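Local atomic coordinates of 11S globulin seed storage protein (Amaranthus hypochondriacus, PDB entry 3QAC), a protein that probably serves as a nutrient reservoir of the seed, a storage globulin whose subunits assemble into hexamers. Residues A[424-427]-A[428-432]; A[339-343]-A[344-348]; A[444-447]-A[448-452]. One frame throughout, in Å; residues are numbered along the deposited sequence.

Contact 1 of 3, residues A[424-427]-A[428-432]; sequences DVVS and NIYQI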
loop_
_atom_site.group_PDB
_atom_site.type_symbol
_atom_site.label_atom_id
_atom_site.label_comp_id
_atom_site.label_asym_id
_atom_site.label_seq_id
_atom_site.Cartn_x
_atom_site.Cartn_y
_atom_site.Cartn_z
ATOM N N ASP A 424 21.115 -25.138 -23.073
ATOM C CA ASP A 424 20.817 -26.457 -22.516
ATOM C C ASP A 424 19.488 -26.480 -21.767
ATOM O O ASP A 424 18.750 -27.462 -21.826
ATOM C CB ASP A 424 21.938 -26.915 -21.580
ATOM C CG ASP A 424 23.075 -27.559 -22.321
ATOM O OD1 ASP A 424 22.854 -27.968 -23.483
ATOM O OD2 ASP A 424 24.180 -27.659 -21.746
ATOM N N VAL A 425 19.199 -25.403 -21.043
ATOM C CA VAL A 425 17.911 -25.279 -20.385
ATOM C C VAL A 425 16.825 -25.268 -21.450
ATOM O O VAL A 425 15.813 -25.964 -21.336
ATOM C CB VAL A 425 17.826 -24.010 -19.514
ATOM C CG1 VAL A 425 16.392 -23.765 -19.051
ATOM C CG2 VAL A 425 18.787 -24.117 -18.318
ATOM N N VAL A 426 17.054 -24.500 -22.506
ATOM C CA VAL A 426 16.057 -24.396 -23.560
ATOM C C VAL A 426 15.768 -25.765 -24.195
ATOM O O VAL A 426 14.621 -26.193 -24.230
ATOM C CB VAL A 426 16.459 -23.360 -24.610
ATOM C CG1 VAL A 426 15.490 -23.366 -25.747
ATOM C CG2 VAL A 426 16.514 -21.990 -23.984
ATOM N N SER A 427 16.802 -26.457 -24.662
ATOM C CA SER A 427 16.596 -27.744 -25.324
ATOM C C SER A 427 15.973 -28.754 -24.358
ATOM O O SER A 427 14.985 -29.430 -24.680
ATOM C CB SER A 427 17.906 -28.276 -25.920
ATOM O OG SER A 427 18.955 -28.284 -24.969
ATOM N N ASN A 428 16.532 -28.825 -23.158
ATOM C CA ASN A 428 15.976 -29.682 -22.116
ATOM C C ASN A 428 14.504 -29.412 -21.738
ATOM O O ASN A 428 13.727 -30.358 -21.590
ATOM C CB ASN A 428 16.866 -29.665 -20.872
ATOM C CG ASN A 428 17.772 -30.884 -20.785
ATOM O OD1 ASN A 428 17.415 -31.964 -21.247
ATOM N ND2 ASN A 428 18.949 -30.712 -20.194
ATOM N N ILE A 429 14.119 -28.145 -21.575
ATOM C CA ILE A 429 12.746 -27.836 -21.162
ATOM C C ILE A 429 11.774 -27.983 -22.311
ATOM O O ILE A 429 10.579 -28.180 -22.097
ATOM C CB ILE A 429 12.573 -26.408 -20.570
ATOM C CG1 ILE A 429 12.949 -25.339 -21.603
ATOM C CG2 ILE A 429 13.354 -26.252 -19.278
ATOM C CD1 ILE A 429 12.803 -23.931 -21.094
ATOM N N TYR A 430 12.276 -27.872 -23.533
ATOM C CA TYR A 430 11.394 -27.992 -24.677
ATOM C C TYR A 430 11.554 -29.339 -25.365
ATOM O O TYR A 430 10.825 -29.650 -26.300
ATOM C CB TYR A 430 11.601 -26.820 -25.638
ATOM C CG TYR A 430 11.181 -25.508 -25.021
ATOM C CD1 TYR A 430 12.089 -24.459 -24.876
ATOM C CD2 TYR A 430 9.883 -25.330 -24.530
ATOM C CE1 TYR A 430 11.713 -23.255 -24.300
ATOM C CE2 TYR A 430 9.494 -24.132 -23.945
ATOM C CZ TYR A 430 10.417 -23.091 -23.831
ATOM O OH TYR A 430 10.057 -21.884 -23.246
ATOM N N GLN A 431 12.498 -30.142 -24.878
ATOM C CA GLN A 431 12.750 -31.464 -25.450
ATOM C C GLN A 431 13.051 -31.330 -26.938
ATOM O O GLN A 431 12.337 -31.860 -27.787
ATOM C CB GLN A 431 11.553 -32.392 -25.205
ATOM C CG GLN A 431 11.214 -32.523 -23.719
ATOM C CD GLN A 431 10.273 -33.671 -23.391
ATOM O OE1 GLN A 431 9.109 -33.671 -23.790
ATOM N NE2 GLN A 431 10.768 -34.643 -22.629
ATOM N N ILE A 432 14.108 -30.587 -27.244
ATOM C CA ILE A 432 14.506 -30.348 -28.624
ATOM C C ILE A 432 16.034 -30.353 -28.704
ATOM O O ILE A 432 16.715 -30.410 -27.676
ATOM C CB ILE A 432 13.916 -29.023 -29.165
ATOM C CG1 ILE A 432 14.329 -27.845 -28.281
ATOM C CG2 ILE A 432 12.392 -29.095 -29.243
ATOM C CD1 ILE A 432 13.707 -26.531 -28.705
#
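Val426 meets Tyr430 one helical turn further on, and the pair illustrates how a short helix can be dense on one flank and open on another. CG1 of Val426 lies in the plane of the tyrosine ring and touches its edge, 3.7 Å from Tyr430 CD1. The neighbouring pair, Val425 and Ile429, meets through methyl groups, Val425 CG1 being 3.9 Å from Ile429 CG2. A chi1 of 61° sets Ile429 CG1 between its own backbone N and carbonyl carbon, where it leans over the rim of one face of the Tyr430 ring. Beneath this apolar side run the helical bonds, among them Ile429 N to Val425 O at 2.8 Å.

The other flank is looser. Ser427 and Asn428 are only partly covered, and Gln431, exposed, turns its CB away from the preceding turn and has positive phi. There the helix ends in a Schellman-type turn, Ile432 N reaching back to Ser427 O at 2.9 Å, while Ser427 OG bonds to Ile423 O. Ile432 CG1 rests 3.7 Å from Ser427 CA.

The Tyr430 OH bonds to Leu183 O of the second subunit, and Arg241 of that subunit binds Asn428 O and Ile429 O near the helix end. Within the helical extension of the C-terminal cupin domain, Val426 and Tyr430 pack against Leu440 of helix 434-442.

Contact 2 of 3, residues A[339-343]-A[344-348]; sequences HYNLN and AHNIM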
loop_
_atom_site.group_PDB
_atom_site.type_symbol
_atom_site.label_atom_id
_atom_site.label_comp_id
_atom_site.label_asym_id
_atom_site.label_seq_id
_atom_site.Cartn_x
_atom_site.Cartn_y
_atom_site.Cartn_z
ATOM N N HIS A 339 4.815 -11.131 -24.931
ATOM C CA HIS A 339 5.496 -10.634 -23.757
ATOM C C HIS A 339 4.501 -10.603 -22.626
ATOM O O HIS A 339 3.295 -10.736 -22.835
ATOM C CB HIS A 339 6.002 -9.215 -23.991
ATOM C CG HIS A 339 4.918 -8.267 -24.386
ATOM N ND1 HIS A 339 4.312 -8.315 -25.621
ATOM C CD2 HIS A 339 4.309 -7.268 -23.704
ATOM C CE1 HIS A 339 3.384 -7.377 -25.689
ATOM N NE2 HIS A 339 3.364 -6.727 -24.540
ATOM N N TYR A 340 5.017 -10.429 -21.418
ATOM C CA TYR A 340 4.162 -10.228 -20.280
ATOM C C TYR A 340 4.713 -9.099 -19.462
ATOM O O TYR A 340 5.910 -8.878 -19.429
ATOM C CB TYR A 340 4.079 -11.498 -19.457
ATOM C CG TYR A 340 5.309 -11.806 -18.632
ATOM C CD1 TYR A 340 6.406 -12.443 -19.188
ATOM C CD2 TYR A 340 5.344 -11.491 -17.294
ATOM C CE1 TYR A 340 7.513 -12.751 -18.417
ATOM C CE2 TYR A 340 6.424 -11.795 -16.517
ATOM C CZ TYR A 340 7.513 -12.425 -17.072
ATOM O OH TYR A 340 8.597 -12.715 -16.272
ATOM N N ASN A 341 3.828 -8.376 -18.815
ATOM C CA ASN A 341 4.227 -7.314 -17.935
ATOM C C ASN A 341 4.458 -7.882 -16.539
ATOM O O ASN A 341 3.591 -8.601 -15.997
ATOM C CB ASN A 341 3.158 -6.236 -17.949
ATOM C CG ASN A 341 2.932 -5.664 -19.358
ATOM O OD1 ASN A 341 3.552 -4.661 -19.730
ATOM N ND2 ASN A 341 2.057 -6.316 -20.153
ATOM N N LEU A 342 5.625 -7.570 -15.967
ATOM C CA LEU A 342 6.043 -8.170 -14.696
ATOM C C LEU A 342 5.248 -7.652 -13.537
ATOM O O LEU A 342 4.948 -8.391 -12.600
ATOM C CB LEU A 342 7.503 -7.866 -14.354
ATOM C CG LEU A 342 8.727 -8.204 -15.199
ATOM C CD1 LEU A 342 9.789 -8.887 -14.328
ATOM C CD2 LEU A 342 8.420 -8.991 -16.445
ATOM N N ASN A 343 4.922 -6.368 -13.578
ATOM C CA ASN A 343 4.542 -5.696 -12.348
ATOM C C ASN A 343 3.202 -4.971 -12.354
ATOM O O ASN A 343 2.790 -4.417 -11.343
ATOM C CB ASN A 343 5.680 -4.755 -11.891
ATOM C CG ASN A 343 6.455 -4.168 -13.054
ATOM O OD1 ASN A 343 5.918 -3.991 -14.153
ATOM N ND2 ASN A 343 7.733 -3.868 -12.826
ATOM N N ALA A 344 2.513 -4.979 -13.477
ATOM C CA ALA A 344 1.427 -4.033 -13.659
ATOM C C ALA A 344 0.338 -4.569 -14.599
ATOM O O ALA A 344 0.620 -5.360 -15.518
ATOM C CB ALA A 344 1.983 -2.714 -14.201
ATOM N N HIS A 345 -0.900 -4.142 -14.350
ATOM C CA HIS A 345 -1.983 -4.350 -15.304
ATOM C C HIS A 345 -1.747 -3.378 -16.423
ATOM O O HIS A 345 -1.269 -2.271 -16.225
ATOM C CB HIS A 345 -3.372 -4.059 -14.702
ATOM C CG HIS A 345 -3.738 -4.966 -13.576
ATOM N ND1 HIS A 345 -4.129 -6.274 -13.772
ATOM C CD2 HIS A 345 -3.754 -4.765 -12.239
ATOM C CE1 HIS A 345 -4.360 -6.842 -12.604
ATOM N NE2 HIS A 345 -4.148 -5.947 -11.658
ATOM N N ASN A 346 -2.140 -3.780 -17.610
ATOM C CA ASN A 346 -1.944 -2.938 -18.747
ATOM C C ASN A 346 -3.278 -2.634 -19.406
ATOM O O ASN A 346 -3.926 -3.532 -19.957
ATOM C CB ASN A 346 -1.035 -3.673 -19.705
ATOM C CG ASN A 346 -0.497 -2.782 -20.730
ATOM O OD1 ASN A 346 -1.221 -1.938 -21.241
ATOM N ND2 ASN A 346 0.792 -2.925 -21.039
ATOM N N ILE A 347 -3.713 -1.389 -19.332
ATOM C CA ILE A 347 -4.941 -1.032 -20.008
ATOM C C ILE A 347 -4.519 -0.523 -21.356
ATOM O O ILE A 347 -4.131 0.630 -21.501
ATOM C CB ILE A 347 -5.798 0.010 -19.255
ATOM C CG1 ILE A 347 -6.356 -0.586 -17.967
ATOM C CG2 ILE A 347 -6.985 0.434 -20.103
ATOM C CD1 ILE A 347 -5.273 -0.985 -16.933
ATOM N N MET A 348 -4.548 -1.416 -22.333
ATOM C CA MET A 348 -4.164 -1.054 -23.680
ATOM C C MET A 348 -5.324 -0.536 -24.510
ATOM O O MET A 348 -6.221 -1.280 -24.901
ATOM C CB MET A 348 -3.544 -2.221 -24.414
ATOM C CG MET A 348 -3.462 -1.885 -25.880
ATOM S SD MET A 348 -2.620 -3.131 -26.789
ATOM C CE MET A 348 -3.653 -4.525 -26.395
#
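Asn341, which packs against Ala344 and Asn346 across a tight bend, gives its backbone O to ND2 of Asn383, and the same nitrogen also reaches Leu342 O, so that one amide holds two successive carbonyls. The bend belongs to the C-terminal cupin domain and has the form of a beta arch: strand 335-341 enters it from one sheet of the barrel and strand 346-351 leaves it in another, and no hydrogen bond joins the two halves directly. It is a useful example of a turn fixed by its surroundings and by side-chain packing.

The packing lies inside the curve. The CB atoms of Asn341 and Asn346 both point toward the facing half of the arch, although their CA atoms stand 7.6 Å apart. With chi1 at -59°, the carboxamide of Asn341 is anti to its own carbonyl carbon and swings into the concave side. Asn346 brings its amide in with chi1 at -165°, and the two side chains cross at about a right angle with their amide planes 64° apart, which makes the meeting an inclined contact and not a flat stack. Lys401 of strand 394-401 touches both asparagines.

Tyr340 and His345 join the bend to the second subunit. Tyr340 stacks on Phe67 of the second subunit and bonds to Gly145 O of that subunit, while His345 NE2 bonds to its Gln172 O.

The approaches across the bend are modest. Asn346 CB lies 4.1 Å from Asn341 ND2, and nearer the apex Asn341 CB sits 3.6 Å from Ala344 O.

Contact 3 of 3, residues A[444-447]-A[448-452]; sequences RPET and TLFRS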
loop_
_atom_site.group_PDB
_atom_site.type_symbol
_atom_site.label_atom_id
_atom_site.label_comp_id
_atom_site.label_asym_id
_atom_site.label_seq_id
_atom_site.Cartn_x
_atom_site.Cartn_y
_atom_site.Cartn_z
ATOM N N ARG A 444 15.443 -14.859 -34.070
ATOM C CA ARG A 444 14.716 -13.605 -33.961
ATOM C C ARG A 444 15.629 -12.517 -33.380
ATOM O O ARG A 444 15.671 -12.327 -32.167
ATOM C CB ARG A 444 13.483 -13.813 -33.080
ATOM C CG ARG A 444 12.706 -12.557 -32.822
ATOM C CD ARG A 444 12.334 -11.908 -34.118
ATOM N NE ARG A 444 11.374 -12.722 -34.837
ATOM C CZ ARG A 444 10.893 -12.404 -36.029
ATOM N NH1 ARG A 444 11.299 -11.288 -36.625
ATOM N NH2 ARG A 444 10.011 -13.196 -36.624
ATOM N N PRO A 445 16.365 -11.799 -34.251
ATOM C CA PRO A 445 17.398 -10.849 -33.821
ATOM C C PRO A 445 16.832 -9.507 -33.382
ATOM O O PRO A 445 17.522 -8.735 -32.713
ATOM C CB PRO A 445 18.221 -10.659 -35.090
ATOM C CG PRO A 445 17.196 -10.774 -36.174
ATOM C CD PRO A 445 16.280 -11.880 -35.720
ATOM N N GLU A 446 15.596 -9.214 -33.760
ATOM C CA GLU A 446 15.001 -7.943 -33.370
ATOM C C GLU A 446 14.706 -7.903 -31.877
ATOM O O GLU A 446 14.634 -8.935 -31.220
ATOM C CB GLU A 446 13.727 -7.659 -34.163
ATOM C CG GLU A 446 13.970 -7.385 -35.637
ATOM C CD GLU A 446 13.584 -8.567 -36.509
ATOM O OE1 GLU A 446 14.067 -9.690 -36.248
ATOM O OE2 GLU A 446 12.788 -8.366 -37.451
ATOM N N THR A 447 14.549 -6.693 -31.361
ATOM C CA THR A 447 14.200 -6.453 -29.972
ATOM C C THR A 447 12.734 -6.046 -29.872
ATOM O O THR A 447 12.368 -4.948 -30.289
ATOM C CB THR A 447 15.053 -5.306 -29.376
ATOM O OG1 THR A 447 16.382 -5.772 -29.133
ATOM C CG2 THR A 447 14.460 -4.833 -28.072
ATOM N N THR A 448 11.900 -6.938 -29.335
ATOM C CA THR A 448 10.541 -6.586 -28.898
ATOM C C THR A 448 9.555 -6.332 -30.028
ATOM O O THR A 448 8.439 -6.846 -30.001
ATOM C CB THR A 448 10.550 -5.335 -27.988
ATOM O OG1 THR A 448 11.262 -5.623 -26.782
ATOM C CG2 THR A 448 9.126 -4.905 -27.644
ATOM N N LEU A 449 9.956 -5.499 -30.989
ATOM C CA LEU A 449 9.150 -5.206 -32.170
ATOM C C LEU A 449 9.767 -5.858 -33.398
ATOM O O LEU A 449 10.963 -5.707 -33.650
ATOM C CB LEU A 449 9.058 -3.705 -32.382
ATOM C CG LEU A 449 8.373 -2.964 -31.240
ATOM C CD1 LEU A 449 8.300 -1.489 -31.545
ATOM C CD2 LEU A 449 6.986 -3.534 -31.022
ATOM N N PHE A 450 8.946 -6.591 -34.146
ATOM C CA PHE A 450 9.401 -7.362 -35.297
ATOM C C PHE A 450 8.643 -6.962 -36.540
ATOM O O PHE A 450 7.466 -6.619 -36.477
ATOM C CB PHE A 450 9.119 -8.849 -35.102
ATOM C CG PHE A 450 9.676 -9.417 -33.843
ATOM C CD1 PHE A 450 9.172 -10.601 -33.335
ATOM C CD2 PHE A 450 10.705 -8.777 -33.167
ATOM C CE1 PHE A 450 9.687 -11.141 -32.177
ATOM C CE2 PHE A 450 11.220 -9.298 -32.001
ATOM C CZ PHE A 450 10.718 -10.482 -31.500
ATOM N N ARG A 451 9.311 -7.040 -37.681
ATOM C CA ARG A 451 8.614 -6.930 -38.939
ATOM C C ARG A 451 8.088 -8.312 -39.289
ATOM O O ARG A 451 8.835 -9.293 -39.269
ATOM C CB ARG A 451 9.531 -6.404 -40.032
ATOM C CG ARG A 451 8.763 -6.010 -41.273
ATOM C CD ARG A 451 7.328 -5.638 -40.903
ATOM N NE ARG A 451 6.460 -5.649 -42.071
ATOM C CZ ARG A 451 6.341 -4.630 -42.918
ATOM N NH1 ARG A 451 7.037 -3.514 -42.721
ATOM N NH2 ARG A 451 5.528 -4.729 -43.963
ATOM N N SER A 452 6.793 -8.388 -39.577
ATOM C CA SER A 452 6.130 -9.670 -39.825
ATOM C C SER A 452 5.331 -9.667 -41.130
ATOM O O SER A 452 5.150 -8.621 -41.761
ATOM C CB SER A 452 5.218 -10.050 -38.648
ATOM O OG SER A 452 5.982 -10.370 -37.493
#
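Arg444 lays its guanidinium flat on the ring of Phe450, a compact case of an arginine and an aromatic residue joined across a turn. The two planes are only 7° apart and their centres lie 4.2 Å from each other. The overlap is displaced: Arg444 CZ stands 34° off the ring normal, an off-centre cation-pi contact. Bends at chi2 and chi3 fold the arginine back, so its aliphatic part also runs over the ring.

Glu446 secures the charged end. Its OE1 accepts Arg444 NH1 at 3.2 Å in a salt bridge, approached from above the carboxylate plane (43° out of it) and not along it. Meanwhile Glu446 CB comes obliquely to the aromatic ring, 3.4 Å from Phe450 CD2. Ser223 O and Glu222 O of the second subunit take Arg444 NE and NH2, which probably restrains the rotation of the flat group and carries the stack into the subunit interface. On the opposite face of the phenylalanine lies Thr448 O, toward the rim.

The backbone that brings the partners together turns sharply at Thr448, whose phi is positive. Leu449 N bonds to Thr447 O at 2.6 Å, closing a classic gamma turn. Thr448, at the centre of the turn, and Phe450 beyond it bond through their backbones to Ala337 and Met335, so the motif is a gamma turn leading into strand 449-450 of a cupin-domain sheet.

In the fold
From the N terminus the chain reaches contact 2 first, where the bend at 339-348 passes from one sheet of the C-terminal cupin domain to another. Contact 1 comes next, along and at the end of helix 423-430, and contact 3 last, at the turn after helix 434-442. Each is local, closing no long loop, and the three follow in series without nesting or crossing. Strand 449-450 of contact 3 returns beside strand 335-341 of contact 2, with nearest atoms of the two contacts about 6 Å apart. Contact 1 stays in the outlying helices, its centre about 22 Å from that of contact 3. All three touch the second subunit.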